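Local coordinates for putative molybdenum cofactor biosynthesis protein D2 (MoaD2) / thiamine S (Mycobacterium smegmatis, PDB 6JC0), which probably serves as a small ubiquitin-fold sulfur carrier of the MoaD/ThiS type in molybdenum cofactor biosynthesis, at residues 54-59 with 82-87; 59-64 with 77-82. All coordinates share one frame; numbering follows the deposited sequence.

Contact 1. Residues 54-59 with 82-87; sequences LKRCSY and LPPFAG
Where strand 77-82 of the ubiquitin-like sheet gives way to the C-terminal tail, Leu82 pairs with Ser58 at the start of strand 58-61. The two residues form an antiparallel hydrogen-bonded pair: Ser58 N donates to Leu82 O (2.7 Å, N-H...O 159°), and Leu82 N returns a bond to Ser58 O (2.9 Å). Leu82 O also receives a CA-H...O contact from Cys57 CA at 3.2 Å. On the side-chain face of this pair, Ser58 OG approaches Leu82 CB at 3.5 Å. Its torsion, with OG set between the backbone N and the carbonyl carbon (chi1 62°), turns the hydroxyl to a water at a short 2.5 Å from Ser58 OG; the same water donates to Pro83 O, bridging the strand start to the first residue of the tail.

Beyond the pair the two segments meet by packing, without further direct hydrogen bonds between them. Cys57 SG packs against Pro83, 3.8 Å from Pro83 CA. Pro84 CD lies 3.2 Å from Arg56 O, while Pro84 CG meets Arg56 CB and the two side chains cross at about a right angle.

A chain of another protein accepts the tail, bonding to Pro83 O, Phe85 O and the backbone of Ala86. An extended C-terminal tail leaving the last strand of a beta-grasp domain and gripped by a partner is characteristic of MoaD and ThiS sulfur carriers.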
ATOM      1  N   LEU B  54      -5.083 -30.712  19.995  1.00 18.90           N
ATOM      2  CA  LEU B  54      -4.599 -30.131  21.247  1.00 15.36           C
ATOM      3  C   LEU B  54      -3.082 -29.954  21.293  1.00 27.08           C
ATOM      4  O   LEU B  54      -2.579 -29.065  21.981  1.00 25.89           O
ATOM      5  CB  LEU B  54      -5.035 -30.987  22.437  1.00 15.42           C
ATOM      6  CG  LEU B  54      -6.517 -30.978  22.810  1.00 17.99           C
ATOM      7  CD1 LEU B  54      -6.759 -31.877  24.011  1.00 16.17           C
ATOM      8  CD2 LEU B  54      -6.985 -29.568  23.097  1.00 21.82           C
ATOM      9  N   LYS B  55      -2.358 -30.803  20.568  1.00 30.47           N
ATOM     10  CA  LYS B  55      -0.899 -30.755  20.573  1.00 34.50           C
ATOM     11  C   LYS B  55      -0.366 -29.378  20.198  1.00 26.11           C
ATOM     12  O   LYS B  55       0.644 -28.926  20.736  1.00 24.46           O
ATOM     13  CB  LYS B  55      -0.321 -31.806  19.621  1.00 41.46           C
ATOM     14  CG  LYS B  55      -0.121 -33.172  20.257  1.00 48.83           C
ATOM     15  CD  LYS B  55       1.022 -33.921  19.591  1.00 54.33           C
ATOM     16  CE  LYS B  55       1.689 -34.885  20.561  1.00 58.24           C
ATOM     17  NZ  LYS B  55       3.012 -35.346  20.054  1.00 61.04           N
ATOM     18  N   ARG B  56      -1.063 -28.703  19.292  1.00 24.73           N
ATOM     19  CA  ARG B  56      -0.601 -27.420  18.781  1.00 26.68           C
ATOM     20  C   ARG B  56      -1.393 -26.241  19.349  1.00 27.06           C
ATOM     21  O   ARG B  56      -1.257 -25.114  18.880  1.00 26.65           O
ATOM     22  CB  ARG B  56      -0.674 -27.413  17.254  1.00 26.07           C
ATOM     23  CG  ARG B  56       0.108 -28.541  16.603  1.00 32.22           C
ATOM     24  CD  ARG B  56      -0.047 -28.517  15.094  1.00 40.39           C
ATOM     25  NE  ARG B  56       0.352 -27.229  14.537  1.00 47.61           N
ATOM     26  CZ  ARG B  56       0.310 -26.927  13.244  1.00 50.85           C
ATOM     27  NH1 ARG B  56      -0.116 -27.825  12.362  1.00 55.08           N
ATOM     28  NH2 ARG B  56       0.693 -25.724  12.832  1.00 44.92           N
ATOM     29  N   CYS B  57      -2.212 -26.501  20.362  1.00 19.23           N
ATOM     30  CA  CYS B  57      -3.025 -25.446  20.959  1.00 21.19           C
ATOM     31  C   CYS B  57      -2.274 -24.641  22.018  1.00 18.51           C
ATOM     32  O   CYS B  57      -1.326 -25.131  22.636  1.00 19.99           O
ATOM     33  CB  CYS B  57      -4.296 -26.037  21.578  1.00 16.62           C
ATOM     34  SG  CYS B  57      -5.560 -26.506  20.378  1.00 22.67           S
ATOM     35  N   SER B  58      -2.705 -23.397  22.211  1.00 15.81           N
ATOM     36  CA  SER B  58      -2.299 -22.612  23.368  1.00 17.82           C
ATOM     37  C   SER B  58      -3.500 -22.512  24.297  1.00 19.63           C
ATOM     38  O   SER B  58      -4.600 -22.943  23.939  1.00 22.08           O
ATOM     39  CB  SER B  58      -1.796 -21.227  22.964  1.00 17.82           C
ATOM     40  OG  SER B  58      -2.816 -20.487  22.322  1.00 23.32           O
ATOM     41  N   TYR B  59      -3.301 -21.961  25.490  1.00 20.05           N
ATOM     42  CA  TYR B  59      -4.354 -21.990  26.498  1.00 23.53           C
ATOM     43  C   TYR B  59      -4.463 -20.704  27.305  1.00 25.24           C
ATOM     44  O   TYR B  59      -3.461 -20.052  27.611  1.00 26.03           O
ATOM     45  CB  TYR B  59      -4.138 -23.182  27.440  1.00 20.96           C
ATOM     46  CG  TYR B  59      -4.083 -24.497  26.701  1.00 18.33           C
ATOM     47  CD1 TYR B  59      -5.247 -25.199  26.405  1.00 14.20           C
ATOM     48  CD2 TYR B  59      -2.871 -25.020  26.265  1.00 21.56           C
ATOM     49  CE1 TYR B  59      -5.204 -26.394  25.706  1.00 10.69           C
ATOM     50  CE2 TYR B  59      -2.819 -26.211  25.562  1.00 20.42           C
ATOM     51  CZ  TYR B  59      -3.988 -26.895  25.291  1.00 16.20           C
ATOM     52  OH  TYR B  59      -3.941 -28.083  24.599  1.00 19.87           O
ATOM     53  N   LEU B  82      -7.100 -22.798  22.480  1.00 17.98           N
ATOM     54  CA  LEU B  82      -6.857 -21.967  21.302  1.00 16.68           C
ATOM     55  C   LEU B  82      -5.918 -22.625  20.294  1.00 19.19           C
ATOM     56  O   LEU B  82      -4.726 -22.779  20.560  1.00 20.13           O
ATOM     57  CB  LEU B  82      -6.268 -20.608  21.721  1.00 14.78           C
ATOM     58  CG  LEU B  82      -7.197 -19.468  22.154  1.00 22.01           C
ATOM     59  CD1 LEU B  82      -7.971 -19.815  23.407  1.00 24.18           C
ATOM     60  CD2 LEU B  82      -6.405 -18.180  22.359  1.00 26.95           C
ATOM     61  N   PRO B  83      -6.447 -23.004  19.121  1.00 16.86           N
ATOM     62  CA  PRO B  83      -5.593 -23.524  18.047  1.00 18.32           C
ATOM     63  C   PRO B  83      -4.658 -22.442  17.524  1.00 20.43           C
ATOM     64  O   PRO B  83      -4.872 -21.266  17.834  1.00 18.66           O
ATOM     65  CB  PRO B  83      -6.599 -23.954  16.966  1.00 15.80           C
ATOM     66  CG  PRO B  83      -7.897 -24.113  17.692  1.00 17.75           C
ATOM     67  CD  PRO B  83      -7.870 -23.053  18.759  1.00 19.60           C
ATOM     68  N   PRO B  84      -3.628 -22.827  16.753  1.00 18.66           N
ATOM     69  CA  PRO B  84      -2.783 -21.818  16.106  1.00 20.39           C
ATOM     70  C   PRO B  84      -3.633 -20.835  15.311  1.00 19.99           C
ATOM     71  O   PRO B  84      -4.625 -21.238  14.700  1.00 22.77           O
ATOM     72  CB  PRO B  84      -1.883 -22.649  15.190  1.00 22.97           C
ATOM     73  CG  PRO B  84      -1.801 -23.971  15.868  1.00 22.09           C
ATOM     74  CD  PRO B  84      -3.165 -24.195  16.466  1.00 18.33           C
ATOM     75  N   PHE B  85      -3.262 -19.559  15.340  1.00 15.03           N
ATOM     76  CA  PHE B  85      -4.064 -18.525  14.702  1.00 16.27           C
ATOM     77  C   PHE B  85      -3.983 -18.645  13.186  1.00 20.49           C
ATOM     78  O   PHE B  85      -3.033 -19.213  12.649  1.00 20.58           O
ATOM     79  CB  PHE B  85      -3.612 -17.132  15.152  1.00 19.66           C
ATOM     80  CG  PHE B  85      -3.792 -16.878  16.627  1.00 25.78           C
ATOM     81  CD1 PHE B  85      -4.577 -17.717  17.402  1.00 22.75           C
ATOM     82  CD2 PHE B  85      -3.185 -15.786  17.234  1.00 25.23           C
ATOM     83  CE1 PHE B  85      -4.746 -17.481  18.756  1.00 26.83           C
ATOM     84  CE2 PHE B  85      -3.353 -15.544  18.586  1.00 16.21           C
ATOM     85  CZ  PHE B  85      -4.133 -16.392  19.349  1.00 15.46           C
ATOM     86  N   ALA B  86      -4.991 -18.117  12.505  1.00 23.88           N
ATOM     87  CA  ALA B  86      -5.042 -18.161  11.048  1.00 30.80           C
ATOM     88  C   ALA B  86      -5.978 -17.085  10.535  1.00 35.71           C
ATOM     89  O   ALA B  86      -7.106 -17.366  10.140  1.00 40.82           O
ATOM     90  CB  ALA B  86      -5.489 -19.531  10.566  1.00 34.86           C
ATOM     91  N   GLY B  87      -5.515 -15.844  10.556  1.00 44.45           N
ATOM     92  CA  GLY B  87      -6.346 -14.739  10.128  1.00 49.14           C
ATOM     93  C   GLY B  87      -5.598 -13.700   9.329  1.00 53.33           C
ATOM     94  O   GLY B  87      -4.417 -13.449   9.565  1.00 58.81           O
TER
HETATM   95  O   HOH W   1      -2.834 -20.484  19.863  1.00 22.03           O

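Contact 2. Residues 59-64 with 77-82; sequences YLCDEV and QTVDVL
Tyr59-Val81, Leu60-Asp80 and Cys61-Val79 continue the antiparallel pairing of strands 58-61 and 77-82; the axes of 59-61 and 77-82 approach to 4.6 Å, their directions 165° apart. Leu60 and Asp80 form a hydrogen-bonded pair, with Leu60 N giving to Asp80 O and Asp80 N to Leu60 O (2.8 Å); Tyr59-Val81 and Cys61-Val79 are non-hydrogen-bonded. Where the strand turns off, Asp62 N continues the pattern to Thr78 O (2.8 Å), lying in the carbonyl plane. The Asp62 carboxylate then answers for the missing strand carbonyl: OD1 takes Thr78 N at 3.1 Å on its syn side, 29° out of the carboxylate plane. A water accepts from Glu63 N and donates to Thr78 O, so that this carbonyl holds two donors. The type I' turn from Cys61 to Val64 places Asp62 and Glu63 there. Gln77 OE1 approaches Cys61 CB at 3.2 Å, while Gln77 NE2 bonds to Thr75 O.

Apolar contacts occupy both faces. On one, the Tyr59 ring lies alongside Val81, CE1 3.9 Å from Val81 CG1, and Cys61 SG meets Val79 CG2 at 4.2 Å. On the other face Leu60 crosses Leu82 at about a right angle, its CG and CD1 meeting both methyls of Leu82.

Beside the turn, Glu63 OE2 and Asp80 OD2 stand 4.6 Å apart; Arg12 NH2 forms salt bridges with both, which probably offsets their repulsion, and Asp80 OD2 also bonds to a polar side chain of another protein's chain.

Strand 6-13 flanks strand 77-82 on its other edge, bonding through Thr10 and Arg12; Tyr59 and Val79 pack on helix 36-44, and Tyr59 and Val81 on Leu54 of helix 48-54.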
ATOM      1  N   TYR B  59      -3.301 -21.961  25.490  1.00 20.05           N
ATOM      2  CA  TYR B  59      -4.354 -21.990  26.498  1.00 23.53           C
ATOM      3  C   TYR B  59      -4.463 -20.704  27.305  1.00 25.24           C
ATOM      4  O   TYR B  59      -3.461 -20.052  27.611  1.00 26.03           O
ATOM      5  CB  TYR B  59      -4.138 -23.182  27.440  1.00 20.96           C
ATOM      6  CG  TYR B  59      -4.083 -24.497  26.701  1.00 18.33           C
ATOM      7  CD1 TYR B  59      -5.247 -25.199  26.405  1.00 14.20           C
ATOM      8  CD2 TYR B  59      -2.871 -25.020  26.265  1.00 21.56           C
ATOM      9  CE1 TYR B  59      -5.204 -26.394  25.706  1.00 10.69           C
ATOM     10  CE2 TYR B  59      -2.819 -26.211  25.562  1.00 20.42           C
ATOM     11  CZ  TYR B  59      -3.988 -26.895  25.291  1.00 16.20           C
ATOM     12  OH  TYR B  59      -3.941 -28.083  24.599  1.00 19.87           O
ATOM     13  N   LEU B  60      -5.701 -20.348  27.636  1.00 17.23           N
ATOM     14  CA  LEU B  60      -5.974 -19.251  28.551  1.00 20.51           C
ATOM     15  C   LEU B  60      -6.671 -19.770  29.801  1.00 18.03           C
ATOM     16  O   LEU B  60      -7.513 -20.661  29.723  1.00 17.70           O
ATOM     17  CB  LEU B  60      -6.849 -18.189  27.886  1.00 22.91           C
ATOM     18  CG  LEU B  60      -6.556 -17.803  26.438  1.00 21.41           C
ATOM     19  CD1 LEU B  60      -7.653 -16.889  25.926  1.00 18.35           C
ATOM     20  CD2 LEU B  60      -5.188 -17.141  26.312  1.00 19.91           C
ATOM     21  N   CYS B  61      -6.310 -19.212  30.949  1.00 18.65           N
ATOM     22  CA  CYS B  61      -7.051 -19.437  32.187  1.00 17.94           C
ATOM     23  C   CYS B  61      -7.686 -18.116  32.587  1.00 22.78           C
ATOM     24  O   CYS B  61      -6.976 -17.167  32.915  1.00 26.85           O
ATOM     25  CB  CYS B  61      -6.137 -19.954  33.299  1.00 17.31           C
ATOM     26  SG  CYS B  61      -5.558 -21.647  33.079  1.00 21.51           S
ATOM     27  N   ASP B  62      -9.017 -18.059  32.555  1.00 21.93           N
ATOM     28  CA  ASP B  62      -9.742 -16.798  32.697  1.00 23.78           C
ATOM     29  C   ASP B  62      -9.175 -15.766  31.723  1.00 23.61           C
ATOM     30  O   ASP B  62      -8.886 -14.632  32.098  1.00 28.69           O
ATOM     31  CB  ASP B  62      -9.676 -16.281  34.137  1.00 27.25           C
ATOM     32  CG  ASP B  62     -10.433 -17.167  35.115  1.00 27.70           C
ATOM     33  OD1 ASP B  62     -11.296 -17.953  34.669  1.00 26.99           O
ATOM     34  OD2 ASP B  62     -10.169 -17.074  36.332  1.00 27.68           O
ATOM     35  N   GLU B  63      -8.996 -16.197  30.477  1.00 23.72           N
ATOM     36  CA  GLU B  63      -8.479 -15.363  29.389  1.00 25.87           C
ATOM     37  C   GLU B  63      -7.094 -14.759  29.650  1.00 27.08           C
ATOM     38  O   GLU B  63      -6.725 -13.762  29.032  1.00 26.63           O
ATOM     39  CB  GLU B  63      -9.475 -14.245  29.060  1.00 29.01           C
ATOM     40  CG  GLU B  63     -10.808 -14.758  28.530  1.00 31.51           C
ATOM     41  CD  GLU B  63     -11.697 -13.654  27.988  1.00 36.07           C
ATOM     42  OE1 GLU B  63     -11.405 -12.468  28.250  1.00 39.01           O
ATOM     43  OE2 GLU B  63     -12.689 -13.974  27.297  1.00 36.12           O
ATOM     44  N   VAL B  64      -6.328 -15.367  30.553  1.00 26.07           N
ATOM     45  CA  VAL B  64      -4.920 -15.010  30.729  1.00 28.44           C
ATOM     46  C   VAL B  64      -4.046 -16.130  30.168  1.00 25.24           C
ATOM     47  O   VAL B  64      -4.215 -17.289  30.534  1.00 23.19           O
ATOM     48  CB  VAL B  64      -4.559 -14.770  32.210  1.00 36.76           C
ATOM     49  CG1 VAL B  64      -3.066 -14.489  32.353  1.00 38.68           C
ATOM     50  CG2 VAL B  64      -5.377 -13.624  32.784  1.00 37.42           C
ATOM     51  N   GLN B  77     -12.531 -22.260  37.458  1.00 28.14           N
ATOM     52  CA  GLN B  77     -11.842 -21.524  36.405  1.00 24.02           C
ATOM     53  C   GLN B  77     -12.417 -21.796  35.031  1.00 19.67           C
ATOM     54  O   GLN B  77     -13.026 -22.838  34.804  1.00 19.07           O
ATOM     55  CB  GLN B  77     -10.369 -21.917  36.388  1.00 28.12           C
ATOM     56  CG  GLN B  77      -9.405 -20.866  36.834  1.00 34.44           C
ATOM     57  CD  GLN B  77      -8.003 -21.419  36.899  1.00 27.04           C
ATOM     58  OE1 GLN B  77      -7.222 -21.272  35.964  1.00 23.43           O
ATOM     59  NE2 GLN B  77      -7.679 -22.077  38.006  1.00 25.81           N
ATOM     60  N   THR B  78     -12.186 -20.871  34.107  1.00 17.41           N
ATOM     61  CA  THR B  78     -12.481 -21.114  32.706  1.00 20.21           C
ATOM     62  C   THR B  78     -11.178 -21.322  31.947  1.00 17.02           C
ATOM     63  O   THR B  78     -10.288 -20.472  31.982  1.00 19.09           O
ATOM     64  CB  THR B  78     -13.270 -19.957  32.079  1.00 22.31           C
ATOM     65  OG1 THR B  78     -14.516 -19.806  32.769  1.00 27.11           O
ATOM     66  CG2 THR B  78     -13.543 -20.233  30.609  1.00 21.59           C
ATOM     67  N   VAL B  79     -11.055 -22.466  31.284  1.00 17.82           N
ATOM     68  CA  VAL B  79      -9.886 -22.744  30.462  1.00 17.05           C
ATOM     69  C   VAL B  79     -10.265 -22.692  28.981  1.00 18.55           C
ATOM     70  O   VAL B  79     -11.124 -23.452  28.524  1.00 13.25           O
ATOM     71  CB  VAL B  79      -9.267 -24.120  30.789  1.00 14.29           C
ATOM     72  CG1 VAL B  79      -8.093 -24.412  29.863  1.00 18.60           C
ATOM     73  CG2 VAL B  79      -8.822 -24.182  32.242  1.00 11.53           C
ATOM     74  N   ASP B  80      -9.633 -21.789  28.237  1.00 15.63           N
ATOM     75  CA  ASP B  80      -9.882 -21.681  26.798  1.00 16.14           C
ATOM     76  C   ASP B  80      -8.847 -22.462  25.988  1.00 18.34           C
ATOM     77  O   ASP B  80      -7.647 -22.372  26.248  1.00 15.59           O
ATOM     78  CB  ASP B  80      -9.881 -20.214  26.351  1.00 17.67           C
ATOM     79  CG  ASP B  80     -11.081 -19.437  26.866  1.00 18.40           C
ATOM     80  OD1 ASP B  80     -11.980 -20.052  27.472  1.00 25.33           O
ATOM     81  OD2 ASP B  80     -11.134 -18.209  26.655  1.00 20.80           O
ATOM     82  N   VAL B  81      -9.318 -23.213  24.996  1.00 16.38           N
ATOM     83  CA  VAL B  81      -8.446 -23.986  24.121  1.00 15.16           C
ATOM     84  C   VAL B  81      -8.299 -23.307  22.758  1.00 20.63           C
ATOM     85  O   VAL B  81      -9.250 -23.263  21.968  1.00 17.05           O
ATOM     86  CB  VAL B  81      -8.981 -25.421  23.917  1.00 11.88           C
ATOM     87  CG1 VAL B  81      -8.038 -26.209  23.028  1.00 10.10           C
ATOM     88  CG2 VAL B  81      -9.160 -26.113  25.257  1.00 15.55           C
ATOM     89  N   LEU B  82      -7.100 -22.798  22.480  1.00 17.98           N
ATOM     90  CA  LEU B  82      -6.857 -21.967  21.302  1.00 16.68           C
ATOM     91  C   LEU B  82      -5.918 -22.625  20.294  1.00 19.19           C
ATOM     92  O   LEU B  82      -4.726 -22.779  20.560  1.00 20.13           O
ATOM     93  CB  LEU B  82      -6.268 -20.608  21.721  1.00 14.78           C
ATOM     94  CG  LEU B  82      -7.197 -19.468  22.154  1.00 22.01           C
ATOM     95  CD1 LEU B  82      -7.971 -19.815  23.407  1.00 24.18           C
ATOM     96  CD2 LEU B  82      -6.405 -18.180  22.359  1.00 26.95           C
TER
HETATM   97  O   HOH W   2     -10.150 -18.477  29.685  1.00 24.12           O

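Overall arrangement
After strand 6-13 and the helices and strands that follow it, helix 48-54 leads into 54-59, the first half of contact 1. The chain runs directly into 59-64, turns back through strands 64-65 and 72-73, and returns along 77-82, closing contact 2 as the inner loop; 82-87 closes the wider loop of contact 1 around it. Tyr59 and Leu82 belong to both, so the two contacts form one continuous strand pairing, their centres about 12 Å apart. Leu54 and Cys57 of contact 1 pack on Val81 of contact 2. Together they tie helix 48-54 and the C-terminal tail to the central sheet.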